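Local coordinates for protein anti-sigma-I factor RsgI3 (PDB 6QE7) that binds pectin through its extracellular PA14 dyad, the part in this chain, which probably signals release of SigI3, the sigma factor it is thought to inhibit, at residues 212-217 with 228-233; 55-60 with 122-127. All blocks are in the same frame, centred on the assembly; numbering follows the deposited sequence.

Each contact belongs to a different PA14 domain of the dyad: contact 2 (55-60 with 122-127) to the first, contact 1 (212-217 with 228-233) to the second. They lie on opposite sides of the chain's centre, about 57 Å apart between centres and about 37 Å between nearest atoms, so neither touches the other. Contact 1 is a buried, largely apolar meeting of two facing sheets. Contact 2 is only partly buried and joins the loop between strands 53-54 and 60-69 to the end of strand 119-125. The calcium sites, with ligands such as Asn12, Asp44, Asp69 and Asp70, share the first domain with contact 2, but none of their ligands belongs to either contact.

Contact 1. Residues 212-217 with 228-233; sequences FHTVAN and LIIDNW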
ATOM      1  N   PHE A 212      -2.281  14.184  14.035  1.00 31.39           N
ATOM      2  CA  PHE A 212      -3.593  14.363  13.364  1.00 31.78           C
ATOM      3  C   PHE A 212      -4.392  15.293  14.255  1.00 34.75           C
ATOM      4  O   PHE A 212      -4.210  15.279  15.475  1.00 34.44           O
ATOM      5  CB  PHE A 212      -4.287  13.033  13.064  1.00 33.25           C
ATOM      6  CG  PHE A 212      -3.528  12.233  12.042  1.00 33.21           C
ATOM      7  CD1 PHE A 212      -2.421  11.494  12.425  1.00 31.99           C
ATOM      8  CD2 PHE A 212      -3.859  12.287  10.705  1.00 32.74           C
ATOM      9  CE1 PHE A 212      -1.641  10.842  11.478  1.00 33.18           C
ATOM     10  CE2 PHE A 212      -3.107  11.601   9.773  1.00 39.31           C
ATOM     11  CZ  PHE A 212      -1.993  10.883  10.164  1.00 34.44           C
ATOM     12  N   HIS A 213      -5.180  16.136  13.613  1.00 36.77           N
ATOM     13  CA  HIS A 213      -5.966  17.215  14.240  1.00 35.47           C
ATOM     14  C   HIS A 213      -7.386  17.059  13.725  1.00 38.25           C
ATOM     15  O   HIS A 213      -7.524  16.760  12.520  1.00 33.81           O
ATOM     16  CB  HIS A 213      -5.432  18.575  13.865  1.00 31.86           C
ATOM     17  CG  HIS A 213      -3.974  18.772  14.008  1.00 38.04           C
ATOM     18  ND1 HIS A 213      -3.427  19.449  15.079  1.00 42.60           N
ATOM     19  CD2 HIS A 213      -2.947  18.473  13.158  1.00 37.40           C
ATOM     20  CE1 HIS A 213      -2.116  19.533  14.911  1.00 40.68           C
ATOM     21  NE2 HIS A 213      -1.808  18.961  13.709  1.00 33.98           N
ATOM     22  N   THR A 214      -8.375  17.091  14.629  1.00 40.89           N
ATOM     23  CA  THR A 214      -9.801  17.228  14.244  1.00 35.26           C
ATOM     24  C   THR A 214     -10.298  18.578  14.744  1.00 35.74           C
ATOM     25  O   THR A 214      -9.933  19.046  15.840  1.00 33.73           O
ATOM     26  CB  THR A 214     -10.679  16.062  14.685  1.00 36.12           C
ATOM     27  OG1 THR A 214     -10.545  16.072  16.090  1.00 38.21           O
ATOM     28  CG2 THR A 214     -10.291  14.725  14.088  1.00 39.71           C
ATOM     29  N   VAL A 215     -11.053  19.187  13.871  1.00 36.29           N
ATOM     30  CA  VAL A 215     -11.924  20.357  14.109  1.00 39.02           C
ATOM     31  C   VAL A 215     -13.342  19.861  13.837  1.00 35.02           C
ATOM     32  O   VAL A 215     -13.634  19.445  12.692  1.00 39.22           O
ATOM     33  CB  VAL A 215     -11.575  21.593  13.255  1.00 38.20           C
ATOM     34  CG1 VAL A 215     -12.525  22.783  13.566  1.00 47.88           C
ATOM     35  CG2 VAL A 215     -10.174  22.016  13.485  1.00 32.85           C
ATOM     36  N   ALA A 216     -14.205  19.909  14.859  1.00 38.29           N
ATOM     37  CA  ALA A 216     -15.503  19.231  14.783  1.00 36.71           C
ATOM     38  C   ALA A 216     -16.591  19.909  15.618  1.00 33.55           C
ATOM     39  O   ALA A 216     -16.327  20.168  16.785  1.00 33.99           O
ATOM     40  CB  ALA A 216     -15.233  17.851  15.287  1.00 40.97           C
ATOM     41  N   ASN A 217     -17.816  19.943  15.109  1.00 35.42           N
ATOM     42  CA  ASN A 217     -19.016  20.462  15.838  1.00 40.82           C
ATOM     43  C   ASN A 217     -19.688  19.367  16.705  1.00 41.57           C
ATOM     44  O   ASN A 217     -20.650  19.672  17.421  1.00 45.79           O
ATOM     45  CB  ASN A 217     -20.002  21.092  14.862  1.00 39.93           C
ATOM     46  CG  ASN A 217     -19.585  22.474  14.397  1.00 49.17           C
ATOM     47  OD1 ASN A 217     -18.501  22.954  14.732  1.00 48.67           O
ATOM     48  ND2 ASN A 217     -20.437  23.123  13.618  1.00 39.88           N
ATOM     49  N   LEU A 228      -6.049   4.014  18.485  1.00 43.18           N
ATOM     50  CA  LEU A 228      -6.995   5.094  18.811  1.00 39.83           C
ATOM     51  C   LEU A 228      -6.164   6.265  19.251  1.00 39.15           C
ATOM     52  O   LEU A 228      -5.633   6.145  20.272  1.00 39.25           O
ATOM     53  CB  LEU A 228      -7.917   4.638  19.940  1.00 40.97           C
ATOM     54  CG  LEU A 228      -8.915   5.720  20.348  1.00 40.56           C
ATOM     55  CD1 LEU A 228      -9.801   6.041  19.166  1.00 36.26           C
ATOM     56  CD2 LEU A 228      -9.738   5.296  21.563  1.00 47.62           C
ATOM     57  N   ILE A 229      -6.089   7.356  18.504  1.00 38.90           N
ATOM     58  CA  ILE A 229      -5.223   8.497  18.889  1.00 34.67           C
ATOM     59  C   ILE A 229      -6.049   9.742  19.190  1.00 33.50           C
ATOM     60  O   ILE A 229      -5.437  10.715  19.656  1.00 37.35           O
ATOM     61  CB  ILE A 229      -4.183   8.746  17.778  1.00 37.44           C
ATOM     62  CG1 ILE A 229      -4.834   9.182  16.464  1.00 38.13           C
ATOM     63  CG2 ILE A 229      -3.312   7.519  17.609  1.00 35.28           C
ATOM     64  CD1 ILE A 229      -3.872   9.921  15.543  1.00 35.82           C
ATOM     65  N   ILE A 230      -7.299   9.787  18.767  1.00 31.52           N
ATOM     66  CA  ILE A 230      -8.273  10.838  19.192  1.00 35.09           C
ATOM     67  C   ILE A 230      -9.559  10.196  19.690  1.00 34.54           C
ATOM     68  O   ILE A 230     -10.065   9.327  18.983  1.00 31.77           O
ATOM     69  CB  ILE A 230      -8.530  11.799  18.040  1.00 34.49           C
ATOM     70  CG1 ILE A 230      -7.218  12.450  17.631  1.00 32.81           C
ATOM     71  CG2 ILE A 230      -9.631  12.798  18.376  1.00 34.94           C
ATOM     72  CD1 ILE A 230      -7.313  13.465  16.506  1.00 36.08           C
ATOM     73  N   ASP A 231     -10.088  10.622  20.850  1.00 41.30           N
ATOM     74  CA  ASP A 231     -11.339  10.039  21.430  1.00 39.55           C
ATOM     75  C   ASP A 231     -12.107  11.127  22.179  1.00 41.81           C
ATOM     76  O   ASP A 231     -11.899  11.301  23.334  1.00 39.97           O
ATOM     77  CB  ASP A 231     -10.983   8.856  22.319  1.00 46.61           C
ATOM     78  CG  ASP A 231     -12.159   7.980  22.745  1.00 43.74           C
ATOM     79  OD1 ASP A 231     -13.236   8.115  22.146  1.00 48.70           O
ATOM     80  OD2 ASP A 231     -11.939   7.112  23.629  1.00 48.88           O
ATOM     81  N   ASN A 232     -12.922  11.887  21.485  1.00 43.20           N
ATOM     82  CA  ASN A 232     -13.770  12.933  22.084  1.00 43.02           C
ATOM     83  C   ASN A 232     -15.194  12.733  21.543  1.00 36.08           C
ATOM     84  O   ASN A 232     -15.691  13.553  20.806  1.00 33.81           O
ATOM     85  CB  ASN A 232     -13.139  14.292  21.824  1.00 42.97           C
ATOM     86  CG  ASN A 232     -13.901  15.407  22.497  1.00 57.80           C
ATOM     87  OD1 ASN A 232     -14.608  15.152  23.490  1.00 51.98           O
ATOM     88  ND2 ASN A 232     -13.775  16.621  21.953  1.00 51.38           N
ATOM     89  N   TRP A 233     -15.780  11.598  21.832  1.00 33.76           N
ATOM     90  CA  TRP A 233     -17.066  11.185  21.240  1.00 40.41           C
ATOM     91  C   TRP A 233     -18.245  11.974  21.840  1.00 45.72           C
ATOM     92  O   TRP A 233     -19.281  12.001  21.162  1.00 44.81           O
ATOM     93  CB  TRP A 233     -17.249   9.694  21.464  1.00 40.03           C
ATOM     94  CG  TRP A 233     -18.367   9.103  20.694  1.00 41.16           C
ATOM     95  CD1 TRP A 233     -19.430   8.394  21.168  1.00 40.18           C
ATOM     96  CD2 TRP A 233     -18.506   9.149  19.277  1.00 43.26           C
ATOM     97  NE1 TRP A 233     -20.246   8.036  20.139  1.00 37.82           N
ATOM     98  CE2 TRP A 233     -19.716   8.490  18.965  1.00 37.43           C
ATOM     99  CE3 TRP A 233     -17.750   9.724  18.247  1.00 43.19           C
ATOM    100  CZ2 TRP A 233     -20.153   8.332  17.656  1.00 38.36           C
ATOM    101  CZ3 TRP A 233     -18.217   9.619  16.954  1.00 35.01           C
ATOM    102  CH2 TRP A 233     -19.367   8.878  16.658  1.00 38.58           C
TER
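Ile230 reaches toward Thr214 and the backbone of Phe212 across the gap between two sheets of the second PA14 domain. Strand 208-216 lies in one sheet and strand 227-232 in the other; their short segments approach to 8.3 Å between axes at 18°, a nearly parallel course with no hydrogen bond between them, which places them in the facing walls of the PA14 beta-barrel rather than side by side in one sheet.

Followed outward, Ile230 branches at CB. The short arm, CG2, comes within 4.1 Å of Thr214 OG1. The longer arm leaves through CG1, set anti to the carbonyl carbon (chi1 -60°), and continues extended to CD1. That methyl is the main point of touch: it lies 3.7 Å from Phe212 O. It is also 4.0 Å from Thr214 CG2, where the two side chains meet tip to tip.

Beside this pair, Ile229 brings its CD1 methyl to the near end of Phe212, 3.8 Å from ring atom CD1 and 4.0 Å from CB. The two side chains pass at a slant, and the far end of the phenylalanine turns away toward Ile246. Two consecutive isoleucines can both direct CB toward the facing strand because Ile229 and Ile230 share Val222 as their partner in a classic beta bulge; the psi of -17° at Ile229 records the break in the usual alternation. Around them, Thr214 also packs on Val220 and Val222 of strand 219-224, which pairs with 227-232, while Asn242 of strand 240-248 touches both Thr214 and Ile230.

With methyl groups supplying the closest approaches on one side, and a ring, a methyl and a backbone oxygen receiving them on the other, cohesion between these two segments rests on dispersion and the exclusion of water rather than on directional bonds.

Contact 2. Residues 55-60 with 122-127; sequences EPRYSE and LMWSSK
Glu60 and Ser126 supply the hydrogen bond of this contact, Ser126 OG donating to Glu60 OE1 at 3.1 Å. It ties the loop between strands 53-54 and 60-69 of the first PA14 domain to the residues that end and follow strand 119-125. The hydroxyl arrives from above the carboxylate plane, 48° out of it. Lys127 N lies 2.9 Å from the same OE1.

A water extends the polar group: it donates to Glu60 OE2 and accepts from Lys127 NZ, linking charges whose atoms, OE2 and NZ, stand 5.1 Å apart. Ser128 OG also bonds OE2.

Apolar and edge contacts centre on Trp124. Its CZ3 packs 3.7 Å from Pro56 CA, and Glu55 O lies in the ring plane at its edge, 3.6 Å from CH2. Arg57 NH1 also comes to that edge, 3.9 Å from CZ2, with the guanidinium plane turned 49° from the indole. Glu132 OE2 accepts from Trp124 NE1 and forms a salt bridge with Arg57 NH1, holding both groups.

The loop is thus fastened to the strand by two different chemistries: indole packing on the Pro56 side and, at the Glu60 end, a carboxylate whose negative charge is probably stabilised by hydroxyls and a water-linked lysine.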
ATOM      1  N   GLU A  55      10.691 -22.802 -15.929  1.00 41.76           N
ATOM      2  CA  GLU A  55      10.827 -24.172 -16.527  1.00 37.91           C
ATOM      3  C   GLU A  55      12.284 -24.591 -16.519  1.00 40.47           C
ATOM      4  O   GLU A  55      13.093 -24.143 -17.321  1.00 44.42           O
ATOM      5  CB  GLU A  55      10.236 -24.242 -17.915  1.00 42.09           C
ATOM      6  CG  GLU A  55      10.655 -25.472 -18.702  1.00 50.61           C
ATOM      7  CD  GLU A  55       9.767 -25.715 -19.908  1.00 50.68           C
ATOM      8  OE1 GLU A  55       8.653 -25.112 -19.944  1.00 52.36           O
ATOM      9  OE2 GLU A  55      10.182 -26.499 -20.810  1.00 59.72           O
ATOM     10  N   PRO A  56      12.728 -25.394 -15.540  1.00 38.43           N
ATOM     11  CA  PRO A  56      14.118 -25.801 -15.539  1.00 45.01           C
ATOM     12  C   PRO A  56      14.412 -26.676 -16.781  1.00 49.20           C
ATOM     13  O   PRO A  56      13.492 -27.266 -17.390  1.00 39.97           O
ATOM     14  CB  PRO A  56      14.263 -26.595 -14.234  1.00 46.14           C
ATOM     15  CG  PRO A  56      12.865 -27.095 -13.992  1.00 44.89           C
ATOM     16  CD  PRO A  56      11.931 -26.020 -14.469  1.00 39.87           C
ATOM     17  N   ARG A  57      15.684 -26.692 -17.191  1.00 44.46           N
ATOM     18  CA  ARG A  57      16.088 -27.525 -18.364  1.00 53.84           C
ATOM     19  C   ARG A  57      16.368 -28.970 -17.894  1.00 56.86           C
ATOM     20  O   ARG A  57      16.133 -29.882 -18.722  1.00 56.40           O
ATOM     21  CB  ARG A  57      17.331 -26.930 -19.030  1.00 51.64           C
ATOM     22  CG  ARG A  57      17.205 -25.493 -19.527  1.00 58.40           C
ATOM     23  CD  ARG A  57      18.621 -24.937 -19.636  1.00 59.70           C
ATOM     24  NE  ARG A  57      18.740 -23.829 -20.570  1.00 64.07           N
ATOM     25  CZ  ARG A  57      19.095 -22.569 -20.246  1.00 70.36           C
ATOM     26  NH1 ARG A  57      19.399 -22.236 -18.995  1.00 53.42           N
ATOM     27  NH2 ARG A  57      19.160 -21.638 -21.191  1.00 67.80           N
ATOM     28  N   TYR A  58      16.862 -29.150 -16.646  1.00 51.95           N
ATOM     29  CA  TYR A  58      17.353 -30.420 -16.051  1.00 50.86           C
ATOM     30  C   TYR A  58      16.530 -30.857 -14.821  1.00 58.24           C
ATOM     31  O   TYR A  58      15.985 -29.981 -14.112  1.00 39.87           O
ATOM     32  CB  TYR A  58      18.801 -30.191 -15.675  1.00 55.90           C
ATOM     33  CG  TYR A  58      19.640 -29.534 -16.746  1.00 59.80           C
ATOM     34  CD1 TYR A  58      19.882 -30.135 -17.974  1.00 56.67           C
ATOM     35  CD2 TYR A  58      20.234 -28.305 -16.507  1.00 53.02           C
ATOM     36  CE1 TYR A  58      20.673 -29.519 -18.935  1.00 46.60           C
ATOM     37  CE2 TYR A  58      21.058 -27.698 -17.439  1.00 61.96           C
ATOM     38  CZ  TYR A  58      21.276 -28.308 -18.661  1.00 54.52           C
ATOM     39  OH  TYR A  58      22.071 -27.646 -19.553  1.00 50.69           O
ATOM     40  N   SER A  59      16.362 -32.173 -14.573  1.00 62.21           N
ATOM     41  CA  SER A  59      15.779 -32.714 -13.300  1.00 51.55           C
ATOM     42  C   SER A  59      16.914 -32.748 -12.264  1.00 52.56           C
ATOM     43  O   SER A  59      17.711 -33.695 -12.298  1.00 45.74           O
ATOM     44  CB  SER A  59      15.167 -34.066 -13.456  1.00 48.34           C
ATOM     45  OG  SER A  59      14.053 -34.004 -14.328  1.00 52.83           O
ATOM     46  N   GLU A  60      17.053 -31.718 -11.425  1.00 41.65           N
ATOM     47  CA  GLU A  60      18.240 -31.562 -10.531  1.00 47.46           C
ATOM     48  C   GLU A  60      17.908 -30.722  -9.291  1.00 45.67           C
ATOM     49  O   GLU A  60      16.786 -30.179  -9.189  1.00 43.41           O
ATOM     50  CB  GLU A  60      19.432 -30.902 -11.238  1.00 46.22           C
ATOM     51  CG  GLU A  60      19.730 -31.538 -12.571  1.00 52.19           C
ATOM     52  CD  GLU A  60      21.045 -31.187 -13.224  1.00 56.72           C
ATOM     53  OE1 GLU A  60      21.819 -30.278 -12.750  1.00 58.79           O
ATOM     54  OE2 GLU A  60      21.327 -31.889 -14.199  1.00 65.03           O
ATOM     55  N   LEU A 122      17.685 -12.065 -10.413  1.00 30.49           N
ATOM     56  CA  LEU A 122      17.304 -13.458 -10.094  1.00 33.16           C
ATOM     57  C   LEU A 122      18.171 -14.409 -10.925  1.00 37.00           C
ATOM     58  O   LEU A 122      18.063 -14.356 -12.140  1.00 36.36           O
ATOM     59  CB  LEU A 122      15.822 -13.657 -10.413  1.00 30.72           C
ATOM     60  CG  LEU A 122      15.296 -15.075 -10.233  1.00 32.90           C
ATOM     61  CD1 LEU A 122      15.405 -15.498  -8.796  1.00 37.45           C
ATOM     62  CD2 LEU A 122      13.857 -15.199 -10.691  1.00 34.47           C
ATOM     63  N   MET A 123      18.904 -15.300 -10.273  1.00 36.12           N
ATOM     64  CA  MET A 123      19.813 -16.259 -10.920  1.00 34.26           C
ATOM     65  C   MET A 123      19.453 -17.680 -10.496  1.00 36.82           C
ATOM     66  O   MET A 123      18.593 -17.871  -9.632  1.00 38.45           O
ATOM     67  CB  MET A 123      21.245 -15.912 -10.520  1.00 35.42           C
ATOM     68  CG  MET A 123      21.580 -14.512 -10.879  1.00 37.70           C
ATOM     69  SD  MET A 123      23.244 -14.115 -10.612  1.00 46.77           S
ATOM     70  CE  MET A 123      23.412 -14.033  -8.840  1.00 53.66           C
ATOM     71  N   TRP A 124      20.002 -18.671 -11.181  1.00 32.34           N
ATOM     72  CA  TRP A 124      19.851 -20.089 -10.819  1.00 29.58           C
ATOM     73  C   TRP A 124      21.118 -20.841 -11.242  1.00 36.89           C
ATOM     74  O   TRP A 124      21.819 -20.358 -12.081  1.00 34.60           O
ATOM     75  CB  TRP A 124      18.612 -20.750 -11.412  1.00 31.41           C
ATOM     76  CG  TRP A 124      18.585 -20.942 -12.884  1.00 32.88           C
ATOM     77  CD1 TRP A 124      19.493 -20.487 -13.800  1.00 33.39           C
ATOM     78  CD2 TRP A 124      17.489 -21.479 -13.621  1.00 30.86           C
ATOM     79  NE1 TRP A 124      19.022 -20.710 -15.058  1.00 33.42           N
ATOM     80  CE2 TRP A 124      17.824 -21.365 -14.980  1.00 30.49           C
ATOM     81  CE3 TRP A 124      16.313 -22.122 -13.274  1.00 32.86           C
ATOM     82  CZ2 TRP A 124      17.016 -21.865 -15.983  1.00 30.44           C
ATOM     83  CZ3 TRP A 124      15.504 -22.614 -14.273  1.00 35.81           C
ATOM     84  CH2 TRP A 124      15.850 -22.467 -15.617  1.00 36.11           C
ATOM     85  N   SER A 125      21.332 -21.994 -10.648  1.00 40.40           N
ATOM     86  CA  SER A 125      22.471 -22.904 -10.851  1.00 40.18           C
ATOM     87  C   SER A 125      21.975 -24.309 -10.529  1.00 47.00           C
ATOM     88  O   SER A 125      20.883 -24.437  -9.872  1.00 36.29           O
ATOM     89  CB  SER A 125      23.669 -22.476 -10.040  1.00 46.24           C
ATOM     90  OG  SER A 125      23.523 -22.827  -8.679  1.00 45.04           O
ATOM     91  N   SER A 126      22.675 -25.320 -11.073  1.00 43.54           N
ATOM     92  CA  SER A 126      22.534 -26.772 -10.743  1.00 46.92           C
ATOM     93  C   SER A 126      23.779 -27.548 -11.208  1.00 54.07           C
ATOM     94  O   SER A 126      24.817 -26.891 -11.601  1.00 46.15           O
ATOM     95  CB  SER A 126      21.246 -27.392 -11.299  1.00 36.61           C
ATOM     96  OG  SER A 126      21.102 -27.229 -12.678  1.00 44.13           O
ATOM     97  N   LYS A 127      23.714 -28.877 -11.135  1.00 55.88           N
ATOM     98  CA  LYS A 127      24.884 -29.705 -11.471  1.00 52.35           C
ATOM     99  C   LYS A 127      25.309 -29.275 -12.878  1.00 44.75           C
ATOM    100  O   LYS A 127      26.426 -28.827 -12.996  1.00 46.54           O
ATOM    101  CB  LYS A 127      24.531 -31.179 -11.376  1.00 51.19           C
ATOM    102  CG  LYS A 127      25.774 -32.042 -11.297  1.00 60.06           C
ATOM    103  CD  LYS A 127      25.474 -33.477 -10.940  1.00 60.66           C
ATOM    104  CE  LYS A 127      24.468 -34.113 -11.874  1.00 65.85           C
ATOM    105  NZ  LYS A 127      23.740 -35.184 -11.170  1.00 79.12           N
TER
HETATM  106  O   HOH W   1      21.759 -34.863 -13.231  1.00 48.07           O